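Long-range contact in endoglucanase A (Clostridium cellulolyticum, PDB 1EDG), which hydrolyses internal beta-1,4-glucosidic bonds of cellulose with its family 5 catalytic domain, a TIM barrel: residues 122-134 with 165-177. Sequence-based numbering, arbitrary orientation.
Sequences HHDVDKVKGYFPS and FEGMNEPRLVGHA
H122 and N169 meet where two neighbouring strands of the TIM barrel, 116-120 and 163-166, run out into their C-terminal loops. In family 5 enzymes this end of the barrel carries the active site. N169-E170 is the Asn-Glu pair after the fourth strand, whose glutamate is the acid/base in this family, so E170 probably plays that part here.

The N169 amide stacks on one face of the H122 imidazole, the two planes 21° apart. ND2 lies over the ring, 3.3 Å from H122 NE2, but no hydrogen bond forms. CG of N169 stands anti to the backbone N (chi1 177°), which carries the amide across to the ring.

No direct hydrogen bond joins the loops; two waters do. Both donate to H122 O. One accepts from N169 N and also bonds Y131 OH (2.8 Å); the other accepts from E170 N (2.9 Å).

Beyond the waters the packing is mostly apolar. M168 SD lies obliquely against the Y131 ring, 4.2 Å from its centroid, a Met-aromatic contact. P171 CB meets that ring at its edge. V125 CG1 presses tightly on V174 CG2 at 3.5 Å. P133 CG rests against R172 O, and L173 CD2 reaches F132 CE2 (3.7 Å). R172 NH1 bonds E170 O in the guanidinium plane, while its NE is paired with E179.

E170 OE2 bonds H254, at the end of strand 249-254. Helix 138-155 packs on Y131 and M168, and helix 187-209 on M168, P133 and L173.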
ATOM      1  N   HIS A 122      -7.466  -6.755   0.004  1.00  8.28           N
ATOM      2  CA  HIS A 122      -6.117  -7.246   0.212  1.00  7.04           C
ATOM      3  C   HIS A 122      -5.886  -8.703  -0.168  1.00 10.18           C
ATOM      4  O   HIS A 122      -5.710  -9.005  -1.350  1.00 10.23           O
ATOM      5  CB  HIS A 122      -5.682  -6.957   1.657  1.00  8.49           C
ATOM      6  CG  HIS A 122      -4.229  -6.624   1.799  1.00  8.78           C
ATOM      7  ND1 HIS A 122      -3.294  -7.527   2.264  1.00 12.63           N
ATOM      8  CD2 HIS A 122      -3.552  -5.478   1.557  1.00  7.73           C
ATOM      9  CE1 HIS A 122      -2.106  -6.948   2.306  1.00  8.48           C
ATOM     10  NE2 HIS A 122      -2.239  -5.705   1.883  1.00 11.64           N
ATOM     11  N   HIS A 123      -5.897  -9.610   0.809  1.00  9.64           N
ATOM     12  CA  HIS A 123      -5.659 -11.029   0.531  1.00 11.55           C
ATOM     13  C   HIS A 123      -6.947 -11.684   0.024  1.00 12.96           C
ATOM     14  O   HIS A 123      -7.536 -12.545   0.690  1.00 13.29           O
ATOM     15  CB  HIS A 123      -5.141 -11.748   1.784  1.00 11.42           C
ATOM     16  CG  HIS A 123      -3.785 -11.288   2.235  1.00 13.11           C
ATOM     17  ND1 HIS A 123      -3.501 -10.986   3.552  1.00 13.13           N
ATOM     18  CD2 HIS A 123      -2.626 -11.123   1.555  1.00 11.68           C
ATOM     19  CE1 HIS A 123      -2.224 -10.661   3.663  1.00 11.02           C
ATOM     20  NE2 HIS A 123      -1.671 -10.738   2.466  1.00 15.40           N
ATOM     21  N   ASP A 124      -7.396 -11.242  -1.150  1.00 11.32           N
ATOM     22  CA  ASP A 124      -8.619 -11.759  -1.749  1.00 10.63           C
ATOM     23  C   ASP A 124      -8.390 -12.494  -3.067  1.00 10.92           C
ATOM     24  O   ASP A 124      -9.320 -12.671  -3.852  1.00 10.53           O
ATOM     25  CB  ASP A 124      -9.641 -10.635  -1.919  1.00 10.22           C
ATOM     26  CG  ASP A 124     -10.259 -10.198  -0.598  1.00 11.41           C
ATOM     27  OD1 ASP A 124     -10.193 -10.977   0.379  1.00 11.48           O
ATOM     28  OD2 ASP A 124     -10.837  -9.092  -0.539  1.00  9.18           O
ATOM     29  N   VAL A 125      -7.143 -12.886  -3.320  1.00 11.45           N
ATOM     30  CA  VAL A 125      -6.812 -13.639  -4.525  1.00 13.91           C
ATOM     31  C   VAL A 125      -7.082 -15.090  -4.123  1.00 14.32           C
ATOM     32  O   VAL A 125      -6.273 -15.704  -3.420  1.00 14.27           O
ATOM     33  CB  VAL A 125      -5.317 -13.489  -4.923  1.00 14.08           C
ATOM     34  CG1 VAL A 125      -5.044 -14.222  -6.242  1.00 16.05           C
ATOM     35  CG2 VAL A 125      -4.939 -12.021  -5.047  1.00 14.47           C
ATOM     36  N   ASP A 126      -8.234 -15.608  -4.537  1.00 13.81           N
ATOM     37  CA  ASP A 126      -8.656 -16.961  -4.201  1.00 14.58           C
ATOM     38  C   ASP A 126      -9.647 -17.392  -5.276  1.00 14.17           C
ATOM     39  O   ASP A 126     -10.696 -16.772  -5.439  1.00 14.26           O
ATOM     40  CB  ASP A 126      -9.356 -16.940  -2.838  1.00 16.80           C
ATOM     41  CG  ASP A 126      -9.670 -18.327  -2.315  1.00 21.61           C
ATOM     42  OD1 ASP A 126     -10.533 -19.015  -2.893  1.00 20.90           O
ATOM     43  OD2 ASP A 126      -9.051 -18.734  -1.314  1.00 25.24           O
ATOM     44  N   LYS A 127      -9.345 -18.489  -5.960  1.00 14.81           N
ATOM     45  CA  LYS A 127     -10.192 -18.997  -7.041  1.00 15.68           C
ATOM     46  C   LYS A 127     -11.657 -19.236  -6.686  1.00 15.05           C
ATOM     47  O   LYS A 127     -12.549 -18.975  -7.492  1.00 16.07           O
ATOM     48  CB  LYS A 127      -9.587 -20.284  -7.605  1.00 16.82           C
ATOM     49  CG  LYS A 127      -8.258 -20.067  -8.292  1.00 19.03           C
ATOM     50  CD  LYS A 127      -7.567 -21.372  -8.619  1.00 21.03           C
ATOM     51  CE  LYS A 127      -6.263 -21.101  -9.343  1.00 23.66           C
ATOM     52  NZ  LYS A 127      -5.488 -22.338  -9.613  1.00 26.81           N
ATOM     53  N   VAL A 128     -11.902 -19.721  -5.476  1.00 15.37           N
ATOM     54  CA  VAL A 128     -13.256 -20.025  -5.029  1.00 16.80           C
ATOM     55  C   VAL A 128     -14.000 -18.874  -4.368  1.00 16.35           C
ATOM     56  O   VAL A 128     -15.130 -18.559  -4.737  1.00 17.69           O
ATOM     57  CB  VAL A 128     -13.247 -21.215  -4.039  1.00 18.01           C
ATOM     58  CG1 VAL A 128     -14.665 -21.563  -3.616  1.00 19.17           C
ATOM     59  CG2 VAL A 128     -12.551 -22.416  -4.664  1.00 18.09           C
ATOM     60  N   LYS A 129     -13.355 -18.254  -3.387  1.00 16.95           N
ATOM     61  CA  LYS A 129     -13.958 -17.176  -2.616  1.00 16.98           C
ATOM     62  C   LYS A 129     -13.746 -15.738  -3.089  1.00 16.19           C
ATOM     63  O   LYS A 129     -14.530 -14.862  -2.730  1.00 16.44           O
ATOM     64  CB  LYS A 129     -13.521 -17.304  -1.157  1.00 18.98           C
ATOM     65  CG  LYS A 129     -14.141 -18.489  -0.422  1.00 23.23           C
ATOM     66  CD  LYS A 129     -13.499 -18.683   0.945  1.00 26.67           C
ATOM     67  CE  LYS A 129     -14.358 -19.545   1.859  1.00 28.84           C
ATOM     68  NZ  LYS A 129     -15.659 -18.882   2.182  1.00 31.97           N
ATOM     69  N   GLY A 130     -12.693 -15.487  -3.861  1.00 14.43           N
ATOM     70  CA  GLY A 130     -12.437 -14.133  -4.326  1.00 15.13           C
ATOM     71  C   GLY A 130     -12.204 -14.060  -5.822  1.00 14.89           C
ATOM     72  O   GLY A 130     -13.006 -14.581  -6.599  1.00 15.05           O
ATOM     73  N   TYR A 131     -11.115 -13.417  -6.230  1.00 12.75           N
ATOM     74  CA  TYR A 131     -10.785 -13.294  -7.649  1.00 12.30           C
ATOM     75  C   TYR A 131      -9.444 -13.977  -7.915  1.00 12.07           C
ATOM     76  O   TYR A 131      -8.700 -14.278  -6.983  1.00 13.61           O
ATOM     77  CB  TYR A 131     -10.744 -11.810  -8.082  1.00 11.37           C
ATOM     78  CG  TYR A 131      -9.571 -11.001  -7.551  1.00 11.75           C
ATOM     79  CD1 TYR A 131      -9.631 -10.378  -6.304  1.00 12.55           C
ATOM     80  CD2 TYR A 131      -8.394 -10.880  -8.285  1.00 11.19           C
ATOM     81  CE1 TYR A 131      -8.541  -9.658  -5.802  1.00 12.29           C
ATOM     82  CE2 TYR A 131      -7.301 -10.166  -7.791  1.00 13.44           C
ATOM     83  CZ  TYR A 131      -7.384  -9.562  -6.547  1.00 12.38           C
ATOM     84  OH  TYR A 131      -6.294  -8.883  -6.050  1.00 12.13           O
ATOM     85  N   PHE A 132      -9.167 -14.279  -9.178  1.00 11.71           N
ATOM     86  CA  PHE A 132      -7.907 -14.901  -9.578  1.00 12.20           C
ATOM     87  C   PHE A 132      -7.688 -14.375 -10.988  1.00 13.11           C
ATOM     88  O   PHE A 132      -8.510 -14.595 -11.878  1.00 11.96           O
ATOM     89  CB  PHE A 132      -7.999 -16.433  -9.571  1.00 12.66           C
ATOM     90  CG  PHE A 132      -6.661 -17.112  -9.643  1.00 13.18           C
ATOM     91  CD1 PHE A 132      -5.919 -17.341  -8.487  1.00 13.92           C
ATOM     92  CD2 PHE A 132      -6.122 -17.496 -10.868  1.00 14.38           C
ATOM     93  CE1 PHE A 132      -4.655 -17.941  -8.552  1.00 13.84           C
ATOM     94  CE2 PHE A 132      -4.857 -18.096 -10.940  1.00 13.55           C
ATOM     95  CZ  PHE A 132      -4.125 -18.317  -9.781  1.00 12.90           C
ATOM     96  N   PRO A 133      -6.591 -13.630 -11.197  1.00 14.13           N
ATOM     97  CA  PRO A 133      -6.236 -13.027 -12.486  1.00 15.08           C
ATOM     98  C   PRO A 133      -5.758 -13.936 -13.622  1.00 15.81           C
ATOM     99  O   PRO A 133      -4.585 -13.907 -13.992  1.00 15.58           O
ATOM    100  CB  PRO A 133      -5.171 -12.007 -12.088  1.00 13.84           C
ATOM    101  CG  PRO A 133      -4.441 -12.722 -11.010  1.00 13.67           C
ATOM    102  CD  PRO A 133      -5.570 -13.315 -10.178  1.00 14.07           C
ATOM    103  N   SER A 134      -6.669 -14.742 -14.156  1.00 16.82           N
ATOM    104  CA  SER A 134      -6.371 -15.615 -15.291  1.00 18.38           C
ATOM    105  C   SER A 134      -7.688 -15.750 -16.048  1.00 17.55           C
ATOM    106  O   SER A 134      -8.765 -15.624 -15.457  1.00 15.40           O
ATOM    107  CB  SER A 134      -5.819 -16.979 -14.852  1.00 18.88           C
ATOM    108  OG  SER A 134      -6.830 -17.835 -14.350  1.00 23.00           O
ATOM    109  N   PHE A 165      -9.679   4.915  -2.842  1.00  8.73           N
ATOM    110  CA  PHE A 165      -9.969   3.487  -3.002  1.00  7.62           C
ATOM    111  C   PHE A 165      -8.859   2.826  -3.804  1.00  8.53           C
ATOM    112  O   PHE A 165      -8.480   3.333  -4.857  1.00  9.74           O
ATOM    113  CB  PHE A 165     -11.278   3.263  -3.762  1.00  8.32           C
ATOM    114  CG  PHE A 165     -12.514   3.650  -3.003  1.00  8.88           C
ATOM    115  CD1 PHE A 165     -12.507   3.758  -1.611  1.00 10.86           C
ATOM    116  CD2 PHE A 165     -13.706   3.870  -3.689  1.00 10.61           C
ATOM    117  CE1 PHE A 165     -13.670   4.078  -0.911  1.00 12.38           C
ATOM    118  CE2 PHE A 165     -14.881   4.193  -3.001  1.00 12.70           C
ATOM    119  CZ  PHE A 165     -14.861   4.297  -1.604  1.00 13.42           C
ATOM    120  N   GLU A 166      -8.362   1.692  -3.316  1.00  8.24           N
ATOM    121  CA  GLU A 166      -7.321   0.920  -3.992  1.00  7.20           C
ATOM    122  C   GLU A 166      -8.001  -0.409  -4.364  1.00  9.22           C
ATOM    123  O   GLU A 166      -8.210  -1.269  -3.506  1.00  8.86           O
ATOM    124  CB  GLU A 166      -6.148   0.687  -3.044  1.00  7.11           C
ATOM    125  CG  GLU A 166      -5.008  -0.140  -3.612  1.00  7.83           C
ATOM    126  CD  GLU A 166      -3.979  -0.496  -2.548  1.00 12.96           C
ATOM    127  OE1 GLU A 166      -3.645   0.374  -1.728  1.00 16.54           O
ATOM    128  OE2 GLU A 166      -3.503  -1.646  -2.521  1.00 16.79           O
ATOM    129  N   GLY A 167      -8.333  -0.563  -5.642  1.00  8.91           N
ATOM    130  CA  GLY A 167      -9.048  -1.737  -6.111  1.00  8.25           C
ATOM    131  C   GLY A 167      -8.535  -3.104  -5.703  1.00  7.88           C
ATOM    132  O   GLY A 167      -9.310  -3.936  -5.208  1.00  8.70           O
ATOM    133  N   MET A 168      -7.253  -3.356  -5.957  1.00  8.40           N
ATOM    134  CA  MET A 168      -6.608  -4.630  -5.628  1.00  7.84           C
ATOM    135  C   MET A 168      -5.254  -4.360  -4.995  1.00  9.64           C
ATOM    136  O   MET A 168      -4.664  -3.296  -5.205  1.00 10.07           O
ATOM    137  CB  MET A 168      -6.406  -5.481  -6.886  1.00  9.29           C
ATOM    138  CG  MET A 168      -7.703  -5.895  -7.564  1.00  9.89           C
ATOM    139  SD  MET A 168      -7.448  -6.721  -9.148  1.00 12.38           S
ATOM    140  CE  MET A 168      -7.151  -5.296 -10.198  1.00 16.26           C
ATOM    141  N   ASN A 169      -4.749  -5.338  -4.251  1.00  9.15           N
ATOM    142  CA  ASN A 169      -3.464  -5.221  -3.571  1.00  9.12           C
ATOM    143  C   ASN A 169      -2.287  -5.692  -4.431  1.00  8.39           C
ATOM    144  O   ASN A 169      -1.592  -4.878  -5.053  1.00  8.87           O
ATOM    145  CB  ASN A 169      -3.526  -5.994  -2.240  1.00  8.55           C
ATOM    146  CG  ASN A 169      -2.205  -5.981  -1.499  1.00  9.35           C
ATOM    147  OD1 ASN A 169      -1.606  -4.927  -1.293  1.00  9.48           O
ATOM    148  ND2 ASN A 169      -1.737  -7.157  -1.092  1.00  8.32           N
ATOM    149  N   GLU A 170      -2.042  -6.997  -4.447  1.00  8.36           N
ATOM    150  CA  GLU A 170      -0.963  -7.583  -5.238  1.00  8.74           C
ATOM    151  C   GLU A 170      -1.523  -8.710  -6.111  1.00  9.34           C
ATOM    152  O   GLU A 170      -1.185  -9.880  -5.921  1.00 10.07           O
ATOM    153  CB  GLU A 170       0.156  -8.108  -4.319  1.00  9.61           C
ATOM    154  CG  GLU A 170       0.903  -7.007  -3.562  1.00 10.00           C
ATOM    155  CD  GLU A 170       2.027  -7.524  -2.666  1.00 12.71           C
ATOM    156  OE1 GLU A 170       2.148  -8.746  -2.447  1.00 13.71           O
ATOM    157  OE2 GLU A 170       2.806  -6.690  -2.166  1.00 13.50           O
ATOM    158  N   PRO A 171      -2.380  -8.369  -7.088  1.00 10.34           N
ATOM    159  CA  PRO A 171      -2.967  -9.396  -7.966  1.00 10.39           C
ATOM    160  C   PRO A 171      -1.846 -10.186  -8.647  1.00 11.76           C
ATOM    161  O   PRO A 171      -0.909  -9.609  -9.206  1.00 10.54           O
ATOM    162  CB  PRO A 171      -3.811  -8.574  -8.941  1.00  9.71           C
ATOM    163  CG  PRO A 171      -3.069  -7.268  -9.015  1.00 10.16           C
ATOM    164  CD  PRO A 171      -2.669  -7.011  -7.585  1.00 10.08           C
ATOM    165  N   ARG A 172      -1.926 -11.511  -8.572  1.00 13.04           N
ATOM    166  CA  ARG A 172      -0.872 -12.348  -9.127  1.00 14.55           C
ATOM    167  C   ARG A 172      -1.364 -13.782  -9.286  1.00 14.38           C
ATOM    168  O   ARG A 172      -2.459 -14.122  -8.836  1.00 14.46           O
ATOM    169  CB  ARG A 172       0.311 -12.338  -8.150  1.00 13.13           C
ATOM    170  CG  ARG A 172      -0.028 -12.970  -6.794  1.00 13.36           C
ATOM    171  CD  ARG A 172       0.991 -12.629  -5.720  1.00 15.07           C
ATOM    172  NE  ARG A 172       0.742 -13.352  -4.473  1.00 15.04           N
ATOM    173  CZ  ARG A 172      -0.186 -13.031  -3.573  1.00 15.78           C
ATOM    174  NH1 ARG A 172      -0.976 -11.984  -3.760  1.00 14.90           N
ATOM    175  NH2 ARG A 172      -0.323 -13.761  -2.475  1.00 15.99           N
ATOM    176  N   LEU A 173      -0.531 -14.624  -9.893  1.00 16.35           N
ATOM    177  CA  LEU A 173      -0.865 -16.033 -10.080  1.00 17.58           C
ATOM    178  C   LEU A 173      -0.368 -16.832  -8.875  1.00 17.26           C
ATOM    179  O   LEU A 173       0.738 -17.371  -8.889  1.00 18.96           O
ATOM    180  CB  LEU A 173      -0.235 -16.569 -11.371  1.00 17.10           C
ATOM    181  CG  LEU A 173      -0.751 -15.954 -12.675  1.00 16.37           C
ATOM    182  CD1 LEU A 173       0.081 -16.451 -13.844  1.00 17.18           C
ATOM    183  CD2 LEU A 173      -2.227 -16.289 -12.868  1.00 16.51           C
ATOM    184  N   VAL A 174      -1.182 -16.888  -7.824  1.00 18.64           N
ATOM    185  CA  VAL A 174      -0.817 -17.612  -6.608  1.00 19.35           C
ATOM    186  C   VAL A 174      -0.538 -19.075  -6.944  1.00 22.50           C
ATOM    187  O   VAL A 174      -1.317 -19.720  -7.648  1.00 23.31           O
ATOM    188  CB  VAL A 174      -1.934 -17.540  -5.540  1.00 19.54           C
ATOM    189  CG1 VAL A 174      -1.497 -18.252  -4.275  1.00 19.30           C
ATOM    190  CG2 VAL A 174      -2.276 -16.091  -5.226  1.00 18.78           C
ATOM    191  N   GLY A 175       0.591 -19.584  -6.469  1.00 24.68           N
ATOM    192  CA  GLY A 175       0.944 -20.966  -6.732  1.00 26.68           C
ATOM    193  C   GLY A 175       1.827 -21.141  -7.952  1.00 27.45           C
ATOM    194  O   GLY A 175       2.602 -22.096  -8.021  1.00 29.91           O
ATOM    195  N   HIS A 176       1.729 -20.214  -8.902  1.00 27.54           N
ATOM    196  CA  HIS A 176       2.522 -20.269 -10.131  1.00 27.23           C
ATOM    197  C   HIS A 176       4.000 -20.011  -9.840  1.00 27.95           C
ATOM    198  O   HIS A 176       4.351 -19.407  -8.821  1.00 28.16           O
ATOM    199  CB  HIS A 176       1.992 -19.234 -11.134  1.00 28.33           C
ATOM    200  CG  HIS A 176       2.543 -19.379 -12.523  1.00 29.40           C
ATOM    201  ND1 HIS A 176       2.006 -20.242 -13.452  1.00 30.65           N
ATOM    202  CD2 HIS A 176       3.556 -18.736 -13.153  1.00 29.44           C
ATOM    203  CE1 HIS A 176       2.662 -20.126 -14.594  1.00 29.64           C
ATOM    204  NE2 HIS A 176       3.609 -19.218 -14.437  1.00 29.62           N
ATOM    205  N   ALA A 177       4.862 -20.475 -10.741  1.00 28.20           N
ATOM    206  CA  ALA A 177       6.303 -20.288 -10.602  1.00 28.33           C
ATOM    207  C   ALA A 177       6.684 -18.810 -10.636  1.00 28.00           C
ATOM    208  O   ALA A 177       7.653 -18.397 -10.004  1.00 29.40           O
ATOM    209  CB  ALA A 177       7.033 -21.039 -11.701  1.00 29.45           C
TER
HETATM  210  O   HOH W   1      -6.672  -7.679  -3.587  1.00  9.43           O
HETATM  211  O   HOH W   2      -3.462  -9.333  -3.349  1.00 12.14           O